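Local coordinates for polysaccharide Lyase Family 6 (Bacteroides cellulosilyticus, PDB 6QPS), which probably cleaves alginate by beta-elimination with a preference for mannuronic acid blocks, as a calcium-binding lyase of polysaccharide lyase family 6, at residues A[273-278]-A[298-303]; A[342-347]-A[368-373]. One frame throughout, in Å; residues are numbered along the deposited sequence. Where two conformers were deposited one is given.

Interaction 1: A[273-278]-A[298-303]; sequences HYNVIE and QGHTVY
The His300 imidazole meets Asn275 at its edge and Gln298 on one face. Asn275 N comes in almost within the ring plane and donates to ND1 of His300 at 3.1 Å. On that face lies the carbonyl oxygen of Gln298, displaced toward the ring's border. The Asn275 amide runs alongside the imidazole, the two planes only 11° apart. Its ends are held by Asn253 and Ser250, while His300 NE2 bonds to Ile296 O, so both ring nitrogens are engaged and the ring is fixed in its rotation. The His273 ring is also met at its edge. Gln298 N points to His273 ND1 in a weak bond of 3.3 Å, and the Gln298 chain passes close by, with CG 3.4 Å from the same ND1. NE2 of His273 is taken by Gln224. The Tyr274 ring packs obliquely against Gly299, whose CA is 3.6 Å from Tyr274 CD1. Tyr274 OH and Gln298 OE1 both bond to Arg324. The backbones are joined as well. Tyr274 N donates to Gln298 O at 2.9 Å, in the carbonyl plane. Further on, Ile277 N donates to Thr301 O, and Ile277 O accepts from Tyr303 N. Ile277 CG1 and Val302 CG2 meet on the buried side, 4.3 Å apart, against Ile293. Val276 pairs with Thr301 and Glu278 with Tyr303 on the other side. Such parallel pairing, with residues in register from one coil to the next and the aliphatic pair Ile277 and Val302 facing inward, is characteristic of the parallel beta-helix of polysaccharide lyase family 6.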
ATOM      1  N   HIS A 273      10.930  -8.792   7.110  1.00  8.73           N
ATOM      2  CA  HIS A 273      10.527 -10.140   7.520  1.00  8.04           C
ATOM      3  C   HIS A 273       9.247 -10.102   8.347  1.00  7.15           C
ATOM      4  O   HIS A 273       8.872  -9.077   8.934  1.00  7.92           O
ATOM      5  CB  HIS A 273      11.661 -10.831   8.322  1.00  8.20           C
ATOM      6  CG  HIS A 273      13.010 -10.593   7.721  1.00  7.96           C
ATOM      7  ND1 HIS A 273      13.402 -11.143   6.514  1.00  8.10           N
ATOM      8  CD2 HIS A 273      14.016  -9.782   8.121  1.00  8.52           C
ATOM      9  CE1 HIS A 273      14.624 -10.712   6.231  1.00  9.50           C
ATOM     10  NE2 HIS A 273      14.996  -9.852   7.168  1.00  8.94           N
ATOM     11  N   TYR A 274       8.582 -11.255   8.391  1.00  7.93           N
ATOM     12  CA  TYR A 274       7.467 -11.507   9.307  1.00  7.41           C
ATOM     13  C   TYR A 274       6.237 -10.645   9.032  1.00  8.10           C
ATOM     14  O   TYR A 274       5.509 -10.245   9.952  1.00  8.29           O
ATOM     15  CB  TYR A 274       7.908 -11.358  10.764  1.00  7.22           C
ATOM     16  CG  TYR A 274       9.139 -12.125  11.191  1.00  7.41           C
ATOM     17  CD1 TYR A 274       9.132 -13.514  11.246  1.00  8.80           C
ATOM     18  CD2 TYR A 274      10.301 -11.469  11.565  1.00  7.55           C
ATOM     19  CE1 TYR A 274      10.233 -14.219  11.679  1.00  8.61           C
ATOM     20  CE2 TYR A 274      11.402 -12.172  12.008  1.00  8.42           C
ATOM     21  CZ  TYR A 274      11.389 -13.551  12.016  1.00  9.27           C
ATOM     22  OH  TYR A 274      12.500 -14.242  12.457  1.00 10.93           O
ATOM     23  N   ASN A 275       5.967 -10.363   7.761  1.00  7.14           N
ATOM     24  CA  ASN A 275       4.774  -9.628   7.369  1.00  7.93           C
ATOM     25  C   ASN A 275       3.577 -10.560   7.298  1.00  6.63           C
ATOM     26  O   ASN A 275       3.704 -11.727   6.927  1.00  8.31           O
ATOM     27  CB  ASN A 275       5.049  -8.896   6.061  1.00  7.73           C
ATOM     28  CG  ASN A 275       6.090  -7.790   6.262  1.00  6.75           C
ATOM     29  OD1 ASN A 275       5.882  -6.863   7.067  1.00  7.56           O
ATOM     30  ND2 ASN A 275       7.243  -7.904   5.612  1.00  8.46           N
ATOM     31  N   VAL A 276       2.422 -10.059   7.734  1.00  7.40           N
ATOM     32  CA  VAL A 276       1.191 -10.830   7.857  1.00  8.16           C
ATOM     33  C   VAL A 276       0.212 -10.317   6.803  1.00  7.14           C
ATOM     34  O   VAL A 276      -0.162  -9.136   6.821  1.00  8.13           O
ATOM     35  CB  VAL A 276       0.639 -10.748   9.290  1.00  8.33           C
ATOM     36  CG1 VAL A 276      -0.697 -11.482   9.397  1.00  9.51           C
ATOM     37  CG2 VAL A 276       1.651 -11.311  10.322  1.00  9.77           C
ATOM     38  N   ILE A 277      -0.187 -11.203   5.886  0.64  7.43           N
ATOM     39  CA  ILE A 277      -0.938 -10.859   4.674  0.64  7.93           C
ATOM     40  C   ILE A 277      -2.233 -11.664   4.721  0.64  8.73           C
ATOM     41  O   ILE A 277      -2.236 -12.857   4.385  0.64  8.44           O
ATOM     42  CB  ILE A 277      -0.123 -11.193   3.416  0.64  8.25           C
ATOM     43  CG1 ILE A 277       1.339 -10.701   3.507  0.64  9.97           C
ATOM     44  CG2 ILE A 277      -0.788 -10.627   2.201  0.64  7.56           C
ATOM     45  CD1 ILE A 277       1.512  -9.214   3.634  0.64 10.03           C
ATOM     46  N   GLU A 278      -3.343 -11.024   5.101  1.00  7.25           N
ATOM     47  CA  GLU A 278      -4.594 -11.717   5.411  1.00  6.86           C
ATOM     48  C   GLU A 278      -5.769 -11.173   4.606  1.00  7.16           C
ATOM     49  O   GLU A 278      -6.085  -9.985   4.670  1.00  7.74           O
ATOM     50  CB  GLU A 278      -4.939 -11.568   6.914  1.00  7.71           C
ATOM     51  CG  GLU A 278      -4.032 -12.347   7.864  1.00  8.28           C
ATOM     52  CD  GLU A 278      -4.220 -11.965   9.322  1.00  8.50           C
ATOM     53  OE1 GLU A 278      -4.609 -10.813   9.607  1.00  8.14           O
ATOM     54  OE2 GLU A 278      -3.948 -12.813  10.216  1.00  8.14           O
ATOM     55  N   GLN A 298      11.903 -13.552   4.807  1.00  8.39           N
ATOM     56  CA  GLN A 298      11.476 -14.676   5.628  1.00  8.14           C
ATOM     57  C   GLN A 298      10.326 -14.362   6.569  1.00  7.86           C
ATOM     58  O   GLN A 298      10.057 -13.213   6.917  1.00  8.30           O
ATOM     59  CB  GLN A 298      12.653 -15.285   6.403  1.00 12.03           C
ATOM     60  CG  GLN A 298      13.332 -14.387   7.389  1.00 13.92           C
ATOM     61  CD  GLN A 298      14.474 -15.092   8.159  1.00 11.34           C
ATOM     62  OE1 GLN A 298      14.366 -15.301   9.347  1.00 15.81           O
ATOM     63  NE2 GLN A 298      15.555 -15.421   7.475  1.00 13.92           N
ATOM     64  N   GLY A 299       9.687 -15.436   7.022  1.00  7.99           N
ATOM     65  CA  GLY A 299       8.855 -15.376   8.197  1.00  8.20           C
ATOM     66  C   GLY A 299       7.419 -14.966   8.003  1.00  7.84           C
ATOM     67  O   GLY A 299       6.683 -14.893   8.997  1.00  9.02           O
ATOM     68  N   HIS A 300       6.985 -14.716   6.780  1.00  7.45           N
ATOM     69  CA  HIS A 300       5.652 -14.182   6.506  1.00  7.54           C
ATOM     70  C   HIS A 300       4.573 -15.246   6.667  1.00  8.27           C
ATOM     71  O   HIS A 300       4.813 -16.450   6.497  1.00  8.69           O
ATOM     72  CB  HIS A 300       5.561 -13.623   5.076  1.00  8.24           C
ATOM     73  CG  HIS A 300       6.778 -12.860   4.642  1.00  7.54           C
ATOM     74  ND1 HIS A 300       7.192 -11.677   5.233  1.00  7.25           N
ATOM     75  CD2 HIS A 300       7.678 -13.141   3.672  1.00  9.13           C
ATOM     76  CE1 HIS A 300       8.295 -11.268   4.622  1.00  7.15           C
ATOM     77  NE2 HIS A 300       8.599 -12.132   3.670  1.00  8.11           N
ATOM     78  N   THR A 301       3.365 -14.784   6.986  1.00  7.69           N
ATOM     79  CA  THR A 301       2.167 -15.623   7.029  1.00  8.30           C
ATOM     80  C   THR A 301       1.155 -15.060   6.033  1.00  7.86           C
ATOM     81  O   THR A 301       0.793 -13.884   6.119  1.00  9.19           O
ATOM     82  CB  THR A 301       1.607 -15.693   8.452  1.00  8.58           C
ATOM     83  OG1 THR A 301       2.624 -16.195   9.342  1.00  9.62           O
ATOM     84  CG2 THR A 301       0.412 -16.638   8.506  1.00 10.02           C
ATOM     85  N   VAL A 302       0.735 -15.888   5.074  1.00  7.91           N
ATOM     86  CA  VAL A 302      -0.060 -15.467   3.914  1.00  8.05           C
ATOM     87  C   VAL A 302      -1.314 -16.341   3.889  1.00  7.70           C
ATOM     88  O   VAL A 302      -1.251 -17.519   3.504  1.00  6.96           O
ATOM     89  CB  VAL A 302       0.747 -15.630   2.624  1.00  9.10           C
ATOM     90  CG1 VAL A 302      -0.059 -15.199   1.425  1.00  9.18           C
ATOM     91  CG2 VAL A 302       2.079 -14.877   2.697  1.00 10.22           C
ATOM     92  N   TYR A 303      -2.448 -15.775   4.322  1.00  7.65           N
ATOM     93  CA  TYR A 303      -3.664 -16.523   4.622  1.00  7.50           C
ATOM     94  C   TYR A 303      -4.908 -15.873   4.034  1.00  7.16           C
ATOM     95  O   TYR A 303      -5.114 -14.670   4.189  1.00  7.06           O
ATOM     96  CB  TYR A 303      -3.798 -16.588   6.159  1.00  7.54           C
ATOM     97  CG  TYR A 303      -5.125 -17.081   6.690  1.00  6.26           C
ATOM     98  CD1 TYR A 303      -5.546 -18.363   6.397  1.00  8.14           C
ATOM     99  CD2 TYR A 303      -5.941 -16.275   7.497  1.00  6.91           C
ATOM    100  CE1 TYR A 303      -6.756 -18.835   6.860  1.00  7.96           C
ATOM    101  CE2 TYR A 303      -7.134 -16.754   7.995  1.00  7.41           C
ATOM    102  CZ  TYR A 303      -7.540 -18.038   7.670  1.00  7.30           C
ATOM    103  OH  TYR A 303      -8.737 -18.547   8.135  1.00  9.72           O
TER

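Interaction 2: A[342-347]-A[368-373]; sequences VENVDI and PRNVRF
Asp346 and Arg372 both carry CG anti to the backbone N, with chi1 of -177° and -168°. The two side chains leave the strands alongside each other, in one direction. Arg372 then bends at chi3 (71°), which turns its guanidinium edge to the carboxylate. NE and NH2 grip one oxygen side-on. NH2 reaches Asp346 OD1 at 2.8 Å on its syn lone pair. NE reaches the same OD1 at 2.9 Å from above the carboxylate plane. Asp346 OD1 itself lies in the guanidinium plane. A leucine in place of Arg372 would probably leave the Asp346 carboxylate without its counter-charge and free to turn. Glu343 and Arg369 form a second salt bridge near the start of the segments, less certain because Arg369 has two conformers. In the conformer given, NH2 of Arg369 meets Glu343 OE1 at 2.9 Å, and weak bonds run from NE to OE1 and from NH2 to OE2. A water bridges Glu343 OE1, Asn344 OD1 and Asn370 ND2, and it donates to both oxygens. The two asparagines lie next to each other where the chain turns a corner. Val345 N bonds to Asn370 O there. Beyond the corner, Val345 O accepts from Arg372 N and Ile347 N donates to Arg372 O at 2.8 Å. The face of Val345, Ile347, Val371 and Phe373 is apolar. Ile347 CD1 touches Val371 CG1 at 3.8 Å, and Ile347 CG2 sits obliquely against Phe373 CD2. From before the corner, buried Val342 brings CG1 to Val371 CG2, also at 3.8 Å. Leu315, Val317 and strand 397-405 continue this packing inside the beta-helix. The chemistry is thus split. Parallel backbone bonds join the coils, hydrophobic side chains fill the interior, and opposite charges paired across neighbouring coils probably stabilise the outer face.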
ATOM      1  N   VAL A 342      14.095 -16.633   0.853  1.00  8.17           N
ATOM      2  CA  VAL A 342      12.778 -16.945   1.376  1.00  8.60           C
ATOM      3  C   VAL A 342      12.896 -18.146   2.305  1.00  9.92           C
ATOM      4  O   VAL A 342      13.320 -19.226   1.885  1.00 10.91           O
ATOM      5  CB  VAL A 342      11.777 -17.222   0.248  1.00  7.47           C
ATOM      6  CG1 VAL A 342      10.457 -17.716   0.831  1.00  8.09           C
ATOM      7  CG2 VAL A 342      11.554 -15.973  -0.615  1.00  9.10           C
ATOM      8  N   GLU A 343      12.496 -17.979   3.563  1.00 10.02           N
ATOM      9  CA  GLU A 343      12.411 -19.134   4.453  1.00  9.33           C
ATOM     10  C   GLU A 343      11.283 -18.925   5.452  1.00  8.40           C
ATOM     11  O   GLU A 343      10.949 -17.791   5.810  1.00  8.99           O
ATOM     12  CB  GLU A 343      13.708 -19.581   5.155  1.00 19.51           C
ATOM     13  CG  GLU A 343      14.675 -18.556   5.535  1.00 18.70           C
ATOM     14  CD  GLU A 343      16.003 -19.156   6.037  1.00 15.09           C
ATOM     15  OE1 GLU A 343      16.055 -20.334   6.446  1.00 14.42           O
ATOM     16  OE2 GLU A 343      17.020 -18.446   6.034  1.00 17.47           O
ATOM     17  N   ASN A 344      10.714 -20.035   5.906  1.00  9.91           N
ATOM     18  CA  ASN A 344       9.747 -20.044   7.010  1.00  9.85           C
ATOM     19  C   ASN A 344       8.505 -19.224   6.680  1.00 10.21           C
ATOM     20  O   ASN A 344       8.076 -18.367   7.452  1.00 10.24           O
ATOM     21  CB  ASN A 344      10.383 -19.581   8.323  1.00 10.36           C
ATOM     22  CG  ASN A 344      11.737 -20.197   8.550  1.00  9.74           C
ATOM     23  OD1 ASN A 344      11.938 -21.412   8.387  1.00 10.09           O
ATOM     24  ND2 ASN A 344      12.693 -19.378   8.951  1.00  9.46           N
ATOM     25  N   VAL A 345       7.924 -19.493   5.516  1.00  8.52           N
ATOM     26  CA  VAL A 345       6.760 -18.771   5.019  1.00  7.81           C
ATOM     27  C   VAL A 345       5.598 -19.758   4.927  1.00  8.77           C
ATOM     28  O   VAL A 345       5.733 -20.835   4.327  1.00 10.48           O
ATOM     29  CB  VAL A 345       7.035 -18.115   3.646  1.00  8.51           C
ATOM     30  CG1 VAL A 345       5.765 -17.514   3.062  1.00  9.53           C
ATOM     31  CG2 VAL A 345       8.118 -17.028   3.756  1.00  8.44           C
ATOM     32  N   ASP A 346       4.468 -19.406   5.550  1.00  8.42           N
ATOM     33  CA  ASP A 346       3.253 -20.214   5.537  1.00  9.16           C
ATOM     34  C   ASP A 346       2.264 -19.604   4.550  1.00  8.03           C
ATOM     35  O   ASP A 346       1.850 -18.456   4.725  1.00  9.51           O
ATOM     36  CB  ASP A 346       2.660 -20.212   6.954  1.00  9.67           C
ATOM     37  CG  ASP A 346       1.420 -21.080   7.092  1.00 11.31           C
ATOM     38  OD1 ASP A 346       1.292 -22.089   6.359  1.00 13.25           O
ATOM     39  OD2 ASP A 346       0.568 -20.748   7.940  1.00 10.90           O
ATOM     40  N   ILE A 347       1.887 -20.370   3.520  1.00  8.97           N
ATOM     41  CA  ILE A 347       0.972 -19.942   2.459  1.00  7.90           C
ATOM     42  C   ILE A 347      -0.221 -20.890   2.491  1.00  8.05           C
ATOM     43  O   ILE A 347      -0.161 -21.994   1.939  1.00  8.30           O
ATOM     44  CB  ILE A 347       1.656 -19.910   1.083  1.00  8.77           C
ATOM     45  CG1 ILE A 347       2.963 -19.089   1.171  1.00 10.48           C
ATOM     46  CG2 ILE A 347       0.717 -19.344   0.053  1.00  9.37           C
ATOM     47  CD1 ILE A 347       3.831 -19.052  -0.096  1.00 11.07           C
ATOM     48  N   PRO A 368      14.521 -21.173  -1.890  1.00  9.54           N
ATOM     49  CA  PRO A 368      13.521 -21.113  -0.814  1.00 10.44           C
ATOM     50  C   PRO A 368      13.578 -22.360   0.059  1.00 12.31           C
ATOM     51  O   PRO A 368      13.786 -23.472  -0.425  1.00 12.48           O
ATOM     52  CB  PRO A 368      12.177 -21.018  -1.548  1.00 10.99           C
ATOM     53  CG  PRO A 368      12.516 -20.661  -2.970  1.00 13.49           C
ATOM     54  CD  PRO A 368      13.909 -21.137  -3.227  1.00 11.75           C
ATOM     55  N   ARG A 369      13.367 -22.160   1.358  0.54 12.14           N
ATOM     56  CA  ARG A 369      13.427 -23.224   2.352  0.54 12.71           C
ATOM     57  C   ARG A 369      12.235 -23.088   3.287  0.54  9.84           C
ATOM     58  O   ARG A 369      11.876 -21.978   3.672  0.54 10.46           O
ATOM     59  CB  ARG A 369      14.723 -23.129   3.200  0.54 14.95           C
ATOM     60  CG  ARG A 369      16.006 -23.311   2.417  0.54 22.13           C
ATOM     61  CD  ARG A 369      17.167 -23.586   3.353  0.54 24.36           C
ATOM     62  NE  ARG A 369      17.396 -22.512   4.320  0.54 21.93           N
ATOM     63  CZ  ARG A 369      18.586 -22.237   4.847  0.54 24.95           C
ATOM     64  NH1 ARG A 369      19.645 -22.953   4.493  0.54 27.76           N
ATOM     65  NH2 ARG A 369      18.726 -21.254   5.726  0.54 21.80           N
ATOM     66  N   ASN A 370      11.644 -24.211   3.676  1.00 10.40           N
ATOM     67  CA  ASN A 370      10.564 -24.200   4.669  1.00  9.59           C
ATOM     68  C   ASN A 370       9.429 -23.263   4.274  1.00 11.30           C
ATOM     69  O   ASN A 370       8.934 -22.444   5.067  1.00 10.43           O
ATOM     70  CB  ASN A 370      11.115 -23.891   6.053  1.00  9.98           C
ATOM     71  CG  ASN A 370      11.917 -25.019   6.572  1.00 12.85           C
ATOM     72  OD1 ASN A 370      11.412 -26.148   6.614  1.00 14.24           O
ATOM     73  ND2 ASN A 370      13.174 -24.772   6.905  1.00 12.71           N
ATOM     74  N   VAL A 371       8.989 -23.398   3.027  1.00  9.27           N
ATOM     75  CA  VAL A 371       7.759 -22.777   2.552  1.00  9.53           C
ATOM     76  C   VAL A 371       6.670 -23.837   2.569  1.00  9.56           C
ATOM     77  O   VAL A 371       6.828 -24.913   1.980  1.00 10.87           O
ATOM     78  CB  VAL A 371       7.927 -22.216   1.137  1.00 10.84           C
ATOM     79  CG1 VAL A 371       6.645 -21.535   0.662  1.00 11.30           C
ATOM     80  CG2 VAL A 371       9.076 -21.236   1.094  1.00 10.03           C
ATOM     81  N   ARG A 372       5.572 -23.569   3.255  1.00  9.23           N
ATOM     82  CA  ARG A 372       4.440 -24.482   3.268  1.00  8.05           C
ATOM     83  C   ARG A 372       3.370 -23.920   2.356  1.00  8.28           C
ATOM     84  O   ARG A 372       3.003 -22.750   2.486  1.00 10.14           O
ATOM     85  CB  ARG A 372       3.886 -24.699   4.681  1.00  9.94           C
ATOM     86  CG  ARG A 372       2.892 -25.880   4.727  1.00  9.90           C
ATOM     87  CD  ARG A 372       2.280 -26.102   6.121  1.00 12.11           C
ATOM     88  NE  ARG A 372       1.353 -25.012   6.431  1.00 11.65           N
ATOM     89  CZ  ARG A 372       0.079 -25.145   6.803  1.00  8.52           C
ATOM     90  NH1 ARG A 372      -0.470 -26.336   6.974  1.00  8.33           N
ATOM     91  NH2 ARG A 372      -0.624 -24.047   7.014  1.00  9.49           N
ATOM     92  N   PHE A 373       2.915 -24.724   1.394  1.00  8.56           N
ATOM     93  CA  PHE A 373       1.826 -24.350   0.487  1.00  7.34           C
ATOM     94  C   PHE A 373       0.707 -25.370   0.733  1.00  7.75           C
ATOM     95  O   PHE A 373       0.757 -26.487   0.215  1.00  7.49           O
ATOM     96  CB  PHE A 373       2.349 -24.350  -0.967  1.00  9.35           C
ATOM     97  CG  PHE A 373       1.372 -23.771  -1.969  1.00  9.17           C
ATOM     98  CD1 PHE A 373       0.526 -24.597  -2.702  1.00  9.99           C
ATOM     99  CD2 PHE A 373       1.322 -22.414  -2.186  1.00 10.20           C
ATOM    100  CE1 PHE A 373      -0.392 -24.052  -3.635  1.00  9.67           C
ATOM    101  CE2 PHE A 373       0.419 -21.864  -3.104  1.00  9.65           C
ATOM    102  CZ  PHE A 373      -0.437 -22.697  -3.827  1.00 10.30           C
TER
HETATM  103  O   HOH W   1      14.365 -22.182   7.424  1.00 15.63           O

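Overall arrangement
Interactions 1 and 2 follow one another along the chain and lie on the same side of its centre. Their centres are about 10 Å apart. They meet directly because strands 301-308 and 345-353 are neighbours. Val302 N probably bonds to Asp346 O at 2.8 Å, and Gly299 N to Glu343 O at 2.9 Å. The 298-303 and 342-347 segments are thus the middle two of four neighbouring parallel segments, one from each of four successive coils. Interaction 1 is nearer the calcium site formed by Asn210, Glu213, Glu242 and Glu244. The Asn275 side chain is about 11 Å from that of Glu244. Interaction 2 lies farther along the solenoid, away from the metal.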